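Local coordinates for protein N-terminus Plasma serine protease inhibitor (Homo sapiens, PDB 3DY0) that inhibits serine proteases of blood plasma and other body fluids in a heparin-dependent, irreversible manner, using an exposed reactive centre loop as bait, at residues L71-G74 against F75-L79; A132-Q135 against I136-V140; A171-E174 against T175-H179; E318-S322 against G323-A327. All coordinates share one frame; numbering follows the deposited sequence. Where two conformers were deposited one is given.

Contact 1. Residues L71-G74 against F75-L79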
loop_
_atom_site.group_PDB
_atom_site.type_symbol
_atom_site.label_atom_id
_atom_site.label_comp_id
_atom_site.label_asym_id
_atom_site.label_seq_id
_atom_site.Cartn_x
_atom_site.Cartn_y
_atom_site.Cartn_z
ATOM N N LEU A 71 13.189 -8.833 -10.145
ATOM C CA LEU A 71 12.091 -7.971 -9.720
ATOM C C LEU A 71 10.791 -8.472 -10.342
ATOM O O LEU A 71 9.807 -8.720 -9.642
ATOM C CB LEU A 71 12.341 -6.523 -10.162
ATOM C CG LEU A 71 11.180 -5.537 -9.964
ATOM C CD1 LEU A 71 10.917 -5.335 -8.483
ATOM C CD2 LEU A 71 11.512 -4.205 -10.630
ATOM N N HIS A 72 10.796 -8.625 -11.661
ATOM C CA HIS A 72 9.607 -9.081 -12.368
ATOM C C HIS A 72 9.276 -10.534 -12.077
ATOM O O HIS A 72 8.108 -10.879 -11.930
ATOM C CB HIS A 72 9.770 -8.867 -13.874
ATOM C CG HIS A 72 10.008 -7.439 -14.253
ATOM N ND1 HIS A 72 9.132 -6.424 -13.924
ATOM C CD2 HIS A 72 11.031 -6.852 -14.919
ATOM C CE1 HIS A 72 9.607 -5.275 -14.371
ATOM N NE2 HIS A 72 10.759 -5.506 -14.979
ATOM N N ARG A 73 10.298 -11.384 -11.991
ATOM C CA ARG A 73 10.070 -12.798 -11.703
ATOM C C ARG A 73 9.401 -12.940 -10.339
ATOM O O ARG A 73 8.483 -13.744 -10.168
ATOM C CB ARG A 73 11.396 -13.566 -11.701
ATOM C CG ARG A 73 11.232 -15.080 -11.612
ATOM C CD ARG A 73 12.408 -15.721 -10.895
ATOM N NE ARG A 73 12.444 -15.348 -9.482
ATOM C CZ ARG A 73 11.523 -15.701 -8.590
ATOM N NH1 ARG A 73 11.634 -15.311 -7.327
ATOM N NH2 ARG A 73 10.494 -16.454 -8.959
ATOM N N GLY A 74 9.866 -12.155 -9.371
ATOM C CA GLY A 74 9.298 -12.199 -8.035
ATOM C C GLY A 74 7.831 -11.805 -8.017
ATOM O O GLY A 74 7.020 -12.446 -7.349
ATOM N N PHE A 75 7.488 -10.749 -8.750
ATOM C CA PHE A 75 6.105 -10.298 -8.806
ATOM C C PHE A 75 5.234 -11.278 -9.580
ATOM O O PHE A 75 4.076 -11.480 -9.238
ATOM C CB PHE A 75 6.010 -8.900 -9.434
ATOM C CG PHE A 75 6.212 -7.777 -8.450
ATOM C CD1 PHE A 75 5.590 -7.805 -7.207
ATOM C CD2 PHE A 75 7.002 -6.682 -8.776
ATOM C CE1 PHE A 75 5.747 -6.755 -6.298
ATOM C CE2 PHE A 75 7.167 -5.623 -7.873
ATOM C CZ PHE A 75 6.539 -5.662 -6.637
ATOM N N GLN A 76 5.789 -11.880 -10.629
ATOM C CA GLN A 76 5.037 -12.858 -11.410
ATOM C C GLN A 76 4.725 -14.062 -10.516
ATOM O O GLN A 76 3.620 -14.608 -10.546
ATOM C CB GLN A 76 5.854 -13.314 -12.623
ATOM C CG GLN A 76 5.161 -14.372 -13.464
ATOM C CD GLN A 76 6.083 -14.978 -14.504
ATOM O OE1 GLN A 76 7.183 -15.427 -14.183
ATOM N NE2 GLN A 76 5.636 -14.999 -15.755
ATOM N N GLN A 77 5.702 -14.471 -9.714
ATOM C CA GLN A 77 5.522 -15.605 -8.813
ATOM C C GLN A 77 4.433 -15.291 -7.788
ATOM O O GLN A 77 3.597 -16.136 -7.475
ATOM C CB GLN A 77 6.838 -15.918 -8.094
ATOM C CG GLN A 77 6.767 -17.102 -7.141
ATOM C CD GLN A 77 8.053 -17.288 -6.357
ATOM O OE1 GLN A 77 9.138 -17.351 -6.932
ATOM N NE2 GLN A 77 7.937 -17.376 -5.037
ATOM N N LEU A 78 4.450 -14.068 -7.269
ATOM C CA LEU A 78 3.469 -13.639 -6.282
ATOM C C LEU A 78 2.056 -13.702 -6.852
ATOM O O LEU A 78 1.141 -14.218 -6.212
ATOM C CB LEU A 78 3.781 -12.213 -5.822
ATOM C CG LEU A 78 2.771 -11.555 -4.875
ATOM C CD1 LEU A 78 2.627 -12.384 -3.603
ATOM C CD2 LEU A 78 3.237 -10.145 -4.545
ATOM N N LEU A 79 1.881 -13.167 -8.054
ATOM C CA LEU A 79 0.577 -13.170 -8.704
ATOM C C LEU A 79 0.091 -14.589 -8.982
ATOM O O LEU A 79 -1.087 -14.890 -8.791
ATOM C CB LEU A 79 0.635 -12.360 -10.000
ATOM C CG LEU A 79 0.804 -10.851 -9.784
ATOM C CD1 LEU A 79 1.130 -10.164 -11.103
ATOM C CD2 LEU A 79 -0.476 -10.274 -9.180
#
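The guanidinium of R73 meets the amide of Q77 at its edge, with OE1 close to the guanidinium plane and the two flat groups turned 41° apart. The other flat group, the F75 ring, has CD1 of L71 3.8 Å from its CE2 and the carbonyl O of L71 lying obliquely to it. NH2 of R73 reaches OE1 of Q77 over 2.6 Å in a fairly straight line, while NH1 adds a weak, bent bond to the same oxygen. These two chains run side by side; R73 sets out with CG anti to the backbone N (chi1 -172°) and then folds at chi3, which brings its head over toward Q77. NH1 is also paired with E70, and NE2 of Q77 reaches E81, linking charged and amide groups along this side. Beneath both pairs is regular alpha-helix, helix D of the serpin fold: Q76 N bonds to H72 O at 2.8 Å, and L78 N to G74 O at 3.0 Å. Long, flexible polar residues suit the outward side, whereas the F75 ring packs on M38 and A41 of helix 33-45 and on Y117. ND1 of H72 bonds to Y117 OH and NE2 of Q76 to T115 O, at the end of helix 107-117.

Contact 2. Residues A132-Q135 against I136-V140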
loop_
_atom_site.group_PDB
_atom_site.type_symbol
_atom_site.label_atom_id
_atom_site.label_comp_id
_atom_site.label_asym_id
_atom_site.label_seq_id
_atom_site.Cartn_x
_atom_site.Cartn_y
_atom_site.Cartn_z
ATOM N N ALA A 132 -15.339 6.987 -19.175
ATOM C CA ALA A 132 -14.069 6.332 -18.866
ATOM C C ALA A 132 -13.934 6.159 -17.357
ATOM O O ALA A 132 -13.514 5.102 -16.877
ATOM C CB ALA A 132 -12.907 7.157 -19.408
ATOM N N MET A 133 -14.291 7.198 -16.608
ATOM C CA MET A 133 -14.212 7.127 -15.156
ATOM C C MET A 133 -15.156 6.068 -14.614
ATOM O O MET A 133 -14.806 5.325 -13.697
ATOM C CB MET A 133 -14.545 8.480 -14.518
ATOM C CG MET A 133 -13.443 9.518 -14.632
ATOM S SD MET A 133 -13.710 10.918 -13.518
ATOM C CE MET A 133 -14.961 11.820 -14.452
ATOM N N LYS A 134 -16.360 5.991 -15.174
ATOM C CA LYS A 134 -17.319 5.003 -14.711
ATOM C C LYS A 134 -16.804 3.591 -14.973
ATOM O O LYS A 134 -16.869 2.725 -14.101
ATOM C CB LYS A 134 -18.670 5.199 -15.405
ATOM C CG LYS A 134 -19.726 4.196 -14.969
ATOM C CD LYS A 134 -21.059 4.473 -15.641
ATOM C CE LYS A 134 -22.107 3.462 -15.219
ATOM N NZ LYS A 134 -21.710 2.075 -15.584
ATOM N N GLN A 135 -16.288 3.366 -16.174
ATOM C CA GLN A 135 -15.765 2.055 -16.541
ATOM C C GLN A 135 -14.640 1.617 -15.605
ATOM O O GLN A 135 -14.671 0.518 -15.047
ATOM C CB GLN A 135 -15.251 2.083 -17.984
ATOM C CG GLN A 135 -14.434 0.860 -18.371
ATOM C CD GLN A 135 -13.841 0.971 -19.764
ATOM O OE1 GLN A 135 -13.573 2.070 -20.251
ATOM N NE2 GLN A 135 -13.617 -0.170 -20.401
ATOM N N ILE A 136 -13.654 2.486 -15.427
ATOM C CA ILE A 136 -12.515 2.161 -14.578
ATOM C C ILE A 136 -12.862 2.132 -13.095
ATOM O O ILE A 136 -12.444 1.218 -12.382
ATOM C CB ILE A 136 -11.351 3.135 -14.838
ATOM C CG1 ILE A 136 -10.925 3.025 -16.308
ATOM C CG2 ILE A 136 -10.167 2.797 -13.931
ATOM C CD1 ILE A 136 -9.924 4.068 -16.753
ATOM N N ASN A 137 -13.630 3.112 -12.624
ATOM C CA ASN A 137 -14.006 3.128 -11.213
ATOM C C ASN A 137 -14.876 1.930 -10.854
ATOM O O ASN A 137 -14.760 1.388 -9.756
ATOM C CB ASN A 137 -14.729 4.428 -10.843
ATOM C CG ASN A 137 -13.789 5.617 -10.772
ATOM O OD1 ASN A 137 -12.580 5.455 -10.625
ATOM N ND2 ASN A 137 -14.344 6.823 -10.854
ATOM N N ASP A 138 -15.754 1.517 -11.767
ATOM C CA ASP A 138 -16.601 0.358 -11.504
ATOM C C ASP A 138 -15.743 -0.900 -11.419
ATOM O O ASP A 138 -16.012 -1.790 -10.611
ATOM C CB ASP A 138 -17.649 0.168 -12.608
ATOM C CG ASP A 138 -18.809 1.143 -12.495
ATOM O OD1 ASP A 138 -18.969 1.771 -11.428
ATOM O OD2 ASP A 138 -19.573 1.268 -13.478
ATOM N N TYR A 139 -14.718 -0.972 -12.268
ATOM C CA TYR A 139 -13.815 -2.119 -12.279
ATOM C C TYR A 139 -13.065 -2.194 -10.957
ATOM O O TYR A 139 -12.993 -3.253 -10.341
ATOM C CB TYR A 139 -12.800 -2.001 -13.423
ATOM C CG TYR A 139 -11.702 -3.047 -13.392
ATOM C CD1 TYR A 139 -11.928 -4.345 -13.848
ATOM C CD2 TYR A 139 -10.435 -2.735 -12.901
ATOM C CE1 TYR A 139 -10.915 -5.309 -13.818
ATOM C CE2 TYR A 139 -9.415 -3.689 -12.870
ATOM C CZ TYR A 139 -9.662 -4.969 -13.328
ATOM O OH TYR A 139 -8.649 -5.904 -13.303
ATOM N N VAL A 140 -12.500 -1.067 -10.533
ATOM C CA VAL A 140 -11.757 -1.024 -9.278
ATOM C C VAL A 140 -12.653 -1.353 -8.090
ATOM O O VAL A 140 -12.245 -2.072 -7.176
ATOM C CB VAL A 140 -11.103 0.355 -9.072
ATOM C CG1 VAL A 140 -10.506 0.456 -7.669
ATOM C CG2 VAL A 140 -10.012 0.560 -10.123
#
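Two successive turns of one alpha-helix meet here, joined by i to i+4 bonds: I136 N reaches A132 O at 3.0 Å in a nearly straight line (172°), N137 N reaches M133 O at 2.7 Å, and D138 N reaches K134 O at 2.9 Å. Of the side chains, K134 and D138 form the one salt bridge, NZ to OD2 at 3.1 Å, with the ammonium approaching almost head-on to the C-O bond of the carboxylate. Lysine runs fully extended as far as CE and turns only its last bond (chi4 -60°). That turn brings NZ back to the carboxylate, and CG also lies 3.3 Å from D138 OD2. Such a flexible cation, one turn before an acid, suits the exposed ridge. Facing inward, I136 lays CG1 3.4 Å from A132 O and offers a branched apolar surface to F98, I162 and V164. Polar groups at the sides find outside partners: N137 OD1 takes L152 N, Q135 holds T124 and P123, and Y139 OH bonds to D120. A charged outer ridge with an apolar inner one is the pattern of an amphipathic helix, here helix F of the serpins, lying across strands 90-99 and 159-172 of sheet A.

Contact 3. Residues A171-E174 against T175-H179; sequences AKWE and TSFNH
An edge-to-face aromatic contact, formed where the chain leaves strand 159-172 and turns into the loop leading to strand 183-188, joins W173 to F177 four residues on. The rim of the phenyl ring points at one face of the indole: CE2 of F177 stands 3.8 Å from NE1 of W173, over the outer part of the five-membered ring rather than its middle. With the planes at 82° and the centroids 5.3 Å apart, the pair is close to T-shaped, and the electropositive ring hydrogens of F177 are directed at the indole pi cloud. Both aromatics have CG anti to the carbonyl carbon and beside the backbone N (chi1 -68° in W173), while the chain bends at E174, whose backbone angles are helical, and then runs extended through T175 and S176, bringing F177 over the indole. No direct hydrogen bond joins the two segments; ring packing links them, while backbone bonds of W173 to S322 and of F177 to E321 tie both to the neighbouring hairpin. A wide indole suits this buried place because it offers both surface and one N-H: NE1 bonds to D320 O, which should fix the ring's rotation, and Y223 stacks on it. Toward solvent, E174 is extended and its OE1 accepts from a water at 2.5 Å; the same water is 2.7 Å from OG1 of T175, bridging neighbouring residues. The tryptophan at the end of this strand marks the serpin breach, the top of sheet A, where the reactive centre loop enters on cleavage.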
loop_
_atom_site.group_PDB
_atom_site.type_symbol
_atom_site.label_atom_id
_atom_site.label_comp_id
_atom_site.label_asym_id
_atom_site.label_seq_id
_atom_site.Cartn_x
_atom_site.Cartn_y
_atom_site.Cartn_z
ATOM N N ALA A 171 -9.554 -10.758 6.346
ATOM C CA ALA A 171 -9.224 -11.887 7.195
ATOM C C ALA A 171 -9.808 -11.730 8.583
ATOM O O ALA A 171 -9.993 -10.618 9.072
ATOM C CB ALA A 171 -7.714 -12.033 7.289
ATOM N N LYS A 172 -10.114 -12.859 9.207
ATOM C CA LYS A 172 -10.621 -12.858 10.565
ATOM C C LYS A 172 -9.390 -12.973 11.444
ATOM O O LYS A 172 -8.379 -13.542 11.025
ATOM C CB LYS A 172 -11.500 -14.084 10.817
ATOM C CG LYS A 172 -12.754 -14.154 9.975
ATOM C CD LYS A 172 -13.456 -15.482 10.197
ATOM C CE LYS A 172 -14.776 -15.541 9.442
ATOM N NZ LYS A 172 -15.435 -16.866 9.618
ATOM N N TRP A 173 -9.459 -12.425 12.653
ATOM C CA TRP A 173 -8.336 -12.563 13.574
ATOM C C TRP A 173 -8.320 -14.049 13.904
ATOM O O TRP A 173 -9.361 -14.702 13.845
ATOM C CB TRP A 173 -8.588 -11.803 14.877
ATOM C CG TRP A 173 -8.622 -10.321 14.754
ATOM C CD1 TRP A 173 -9.675 -9.502 15.039
ATOM C CD2 TRP A 173 -7.543 -9.468 14.357
ATOM N NE1 TRP A 173 -9.320 -8.190 14.844
ATOM C CE2 TRP A 173 -8.016 -8.139 14.424
ATOM C CE3 TRP A 173 -6.221 -9.697 13.951
ATOM C CZ2 TRP A 173 -7.214 -7.037 14.099
ATOM C CZ3 TRP A 173 -5.420 -8.600 13.630
ATOM C CH2 TRP A 173 -5.924 -7.289 13.704
ATOM N N GLU A 174 -7.155 -14.586 14.239
ATOM C CA GLU A 174 -7.077 -15.990 14.619
ATOM C C GLU A 174 -7.956 -16.130 15.865
ATOM O O GLU A 174 -8.685 -17.112 16.026
ATOM C CB GLU A 174 -5.634 -16.365 14.939
ATOM C CG GLU A 174 -5.442 -17.832 15.265
ATOM C CD GLU A 174 -3.986 -18.185 15.490
ATOM O OE1 GLU A 174 -3.375 -17.620 16.418
ATOM O OE2 GLU A 174 -3.456 -19.025 14.735
ATOM N N THR A 175 -7.874 -15.132 16.739
ATOM C CA THR A 175 -8.670 -15.078 17.960
ATOM C C THR A 175 -9.354 -13.714 17.968
ATOM O O THR A 175 -8.690 -12.680 18.035
ATOM C CB THR A 175 -7.792 -15.202 19.215
ATOM O OG1 THR A 175 -7.138 -16.477 19.214
ATOM C CG2 THR A 175 -8.642 -15.059 20.475
ATOM N N SER A 176 -10.680 -13.712 17.891
ATOM C CA SER A 176 -11.430 -12.463 17.872
ATOM C C SER A 176 -11.456 -11.762 19.223
ATOM O O SER A 176 -11.165 -12.364 20.259
ATOM C CB SER A 176 -12.871 -12.721 17.428
ATOM O OG SER A 176 -13.592 -13.396 18.445
ATOM N N PHE A 177 -11.799 -10.479 19.196
ATOM C CA PHE A 177 -11.917 -9.681 20.406
ATOM C C PHE A 177 -13.383 -9.914 20.772
ATOM O O PHE A 177 -14.223 -10.061 19.881
ATOM C CB PHE A 177 -11.702 -8.193 20.095
ATOM C CG PHE A 177 -10.259 -7.800 19.911
ATOM C CD1 PHE A 177 -9.479 -7.431 21.003
ATOM C CD2 PHE A 177 -9.684 -7.782 18.643
ATOM C CE1 PHE A 177 -8.149 -7.045 20.834
ATOM C CE2 PHE A 177 -8.354 -7.398 18.463
ATOM C CZ PHE A 177 -7.586 -7.028 19.562
ATOM N N ASN A 178 -13.704 -9.970 22.060
ATOM C CA ASN A 178 -15.094 -10.173 22.453
ATOM C C ASN A 178 -15.799 -8.821 22.443
ATOM O O ASN A 178 -15.330 -7.869 23.060
ATOM C CB ASN A 178 -15.179 -10.798 23.847
ATOM C CG ASN A 178 -16.601 -11.157 24.235
ATOM O OD1 ASN A 178 -17.483 -10.298 24.272
ATOM N ND2 ASN A 178 -16.833 -12.433 24.523
ATOM N N HIS A 179 -16.922 -8.742 21.734
ATOM C CA HIS A 179 -17.683 -7.498 21.639
ATOM C C HIS A 179 -18.034 -6.918 23.005
ATOM O O HIS A 179 -18.123 -5.699 23.165
ATOM C CB HIS A 179 -18.963 -7.724 20.827
ATOM C CG HIS A 179 -18.732 -7.797 19.350
ATOM N ND1 HIS A 179 -18.336 -6.707 18.604
ATOM C CD2 HIS A 179 -18.823 -8.833 18.482
ATOM C CE1 HIS A 179 -18.195 -7.068 17.341
ATOM N NE2 HIS A 179 -18.484 -8.352 17.241
HETATM O O HOH W 1 -4.598 -16.480 18.320
#

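Contact 4. Residues E318-S322 against G323-A327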
loop_
_atom_site.group_PDB
_atom_site.type_symbol
_atom_site.label_atom_id
_atom_site.label_comp_id
_atom_site.label_asym_id
_atom_site.label_seq_id
_atom_site.Cartn_x
_atom_site.Cartn_y
_atom_site.Cartn_z
ATOM N N GLU A 318 -10.253 -1.290 7.696
ATOM C CA GLU A 318 -11.265 -1.378 8.740
ATOM C C GLU A 318 -10.766 -2.436 9.711
ATOM O O GLU A 318 -10.483 -3.564 9.310
ATOM C CB GLU A 318 -12.610 -1.836 8.169
ATOM C CG GLU A 318 -13.159 -0.960 7.063
ATOM C CD GLU A 318 -14.349 -1.586 6.362
ATOM O OE1 GLU A 318 -14.879 -0.962 5.420
ATOM O OE2 GLU A 318 -14.756 -2.703 6.751
ATOM N N VAL A 319 -10.645 -2.065 10.979
ATOM C CA VAL A 319 -10.200 -2.994 12.010
ATOM C C VAL A 319 -11.285 -3.061 13.070
ATOM O O VAL A 319 -11.686 -2.032 13.614
ATOM C CB VAL A 319 -8.895 -2.511 12.686
ATOM C CG1 VAL A 319 -8.636 -3.310 13.966
ATOM C CG2 VAL A 319 -7.729 -2.660 11.717
ATOM N N ASP A 320 -11.777 -4.263 13.347
ATOM C CA ASP A 320 -12.792 -4.417 14.379
ATOM C C ASP A 320 -12.589 -5.697 15.178
ATOM O O ASP A 320 -11.543 -6.337 15.081
ATOM C CB ASP A 320 -14.210 -4.351 13.790
ATOM C CG ASP A 320 -14.467 -5.391 12.717
ATOM O OD1 ASP A 320 -13.757 -6.419 12.668
ATOM O OD2 ASP A 320 -15.413 -5.178 11.924
ATOM N N GLU A 321 -13.582 -6.069 15.976
ATOM C CA GLU A 321 -13.453 -7.252 16.810
ATOM C C GLU A 321 -13.282 -8.569 16.064
ATOM O O GLU A 321 -12.626 -9.481 16.561
ATOM C CB GLU A 321 -14.654 -7.355 17.762
ATOM C CG GLU A 321 -14.743 -6.229 18.780
ATOM C CD GLU A 321 -15.541 -5.031 18.288
ATOM O OE1 GLU A 321 -15.780 -4.920 17.067
ATOM O OE2 GLU A 321 -15.926 -4.194 19.134
ATOM N N SER A 322 -13.857 -8.668 14.869
ATOM C CA SER A 322 -13.773 -9.901 14.093
ATOM C C SER A 322 -12.514 -10.041 13.244
ATOM O O SER A 322 -12.030 -11.152 13.033
ATOM C CB SER A 322 -15.002 -10.040 13.189
ATOM O OG SER A 322 -14.973 -9.086 12.145
ATOM N N GLY A 323 -11.984 -8.928 12.748
ATOM C CA GLY A 323 -10.793 -9.020 11.926
ATOM C C GLY A 323 -10.428 -7.722 11.245
ATOM O O GLY A 323 -10.549 -6.649 11.831
ATOM N N THR A 324 -9.990 -7.832 9.995
ATOM C CA THR A 324 -9.568 -6.675 9.217
ATOM C C THR A 324 -9.912 -6.792 7.738
ATOM O O THR A 324 -9.844 -7.871 7.159
ATOM C CB THR A 324 -8.026 -6.486 9.320
ATOM O OG1 THR A 324 -7.665 -6.203 10.675
ATOM C CG2 THR A 324 -7.544 -5.351 8.409
ATOM N N ARG A 325 -10.315 -5.674 7.148
ATOM C CA ARG A 325 -10.562 -5.610 5.713
ATOM C C ARG A 325 -9.689 -4.445 5.283
ATOM O O ARG A 325 -9.676 -3.402 5.939
ATOM C CB ARG A 325 -12.023 -5.299 5.371
ATOM C CG ARG A 325 -12.947 -6.504 5.382
ATOM C CD ARG A 325 -13.290 -6.894 6.798
ATOM N NE ARG A 325 -13.880 -5.760 7.501
ATOM C CZ ARG A 325 -14.052 -5.702 8.815
ATOM N NH1 ARG A 325 -14.597 -4.622 9.359
ATOM N NH2 ARG A 325 -13.677 -6.718 9.582
ATOM N N ALA A 326 -8.934 -4.635 4.209
ATOM C CA ALA A 326 -8.068 -3.581 3.696
ATOM C C ALA A 326 -8.037 -3.688 2.186
ATOM O O ALA A 326 -8.082 -4.784 1.625
ATOM C CB ALA A 326 -6.655 -3.717 4.261
ATOM N N ALA A 327 -7.956 -2.548 1.520
ATOM C CA ALA A 327 -7.921 -2.561 0.070
ATOM C C ALA A 327 -7.234 -1.315 -0.428
ATOM O O ALA A 327 -7.121 -0.330 0.289
ATOM C CB ALA A 327 -9.333 -2.627 -0.487
#
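This beta hairpin is the hinge of the reactive centre loop: strand 307-319 (s5A) turns through D320-S322 into strand 323-335, the cleaved loop inserted as a strand of sheet A. E318 and R325 form an antiparallel hydrogen-bonded pair, E318 N to R325 O at 2.8 Å and R325 N to E318 O at 3.0 Å; V319 and T324 follow as a non-hydrogen-bonded pair, and D320 N to G323 O, at 3.1 Å, closes the turn. On the side of E318 and R325 a salt-bridge network spans the strands. The arginine, bent at chi2 and chi3, grips E318 side-on, with NE and NH1 both donating to OE2, NH1 at 3.2 Å on its anti lone pair. Its end-on pair goes to D320: NH1 reaches OD2 at 2.7 Å and NH2 reaches OD1 at 3.1 Å, both from above the carboxylate plane, with the two planes 45° apart. Arginine's planar head can serve two acids at once. D320 has CG between the backbone N and the carbonyl carbon (chi1 58°), and its OD1 also takes G323 N at 3.1 Å and the hydroxyl of S322, three donors on one oxygen. Glycine readily adopts the unusual backbone angles found there. E318 OE1 has a second cation in K147. The hairpin lies between strand 259-277, bonded through V319 to F270, and strand 159-172, met through T324 and A326.

Contacts 3 and 4 belong together: their centres are about 9 Å apart, both reach sheet A through neighbouring strands, and W173 of contact 3 is tied to the turn of contact 4. Contacts 1 and 2 are separate helical ridges, about 26 Å apart between centres and touching neither each other nor that pair. Contact 1 lies at the surface, whereas the other three are partly buried. Chemistry follows place: the helices each carry a polar link one turn long on their outer sides, neutral-to-charged in 71-79 and fully ionic in 132-140, while the breach relies on aromatic packing in 171-179 and on an arginine shared by two acids in 318-327.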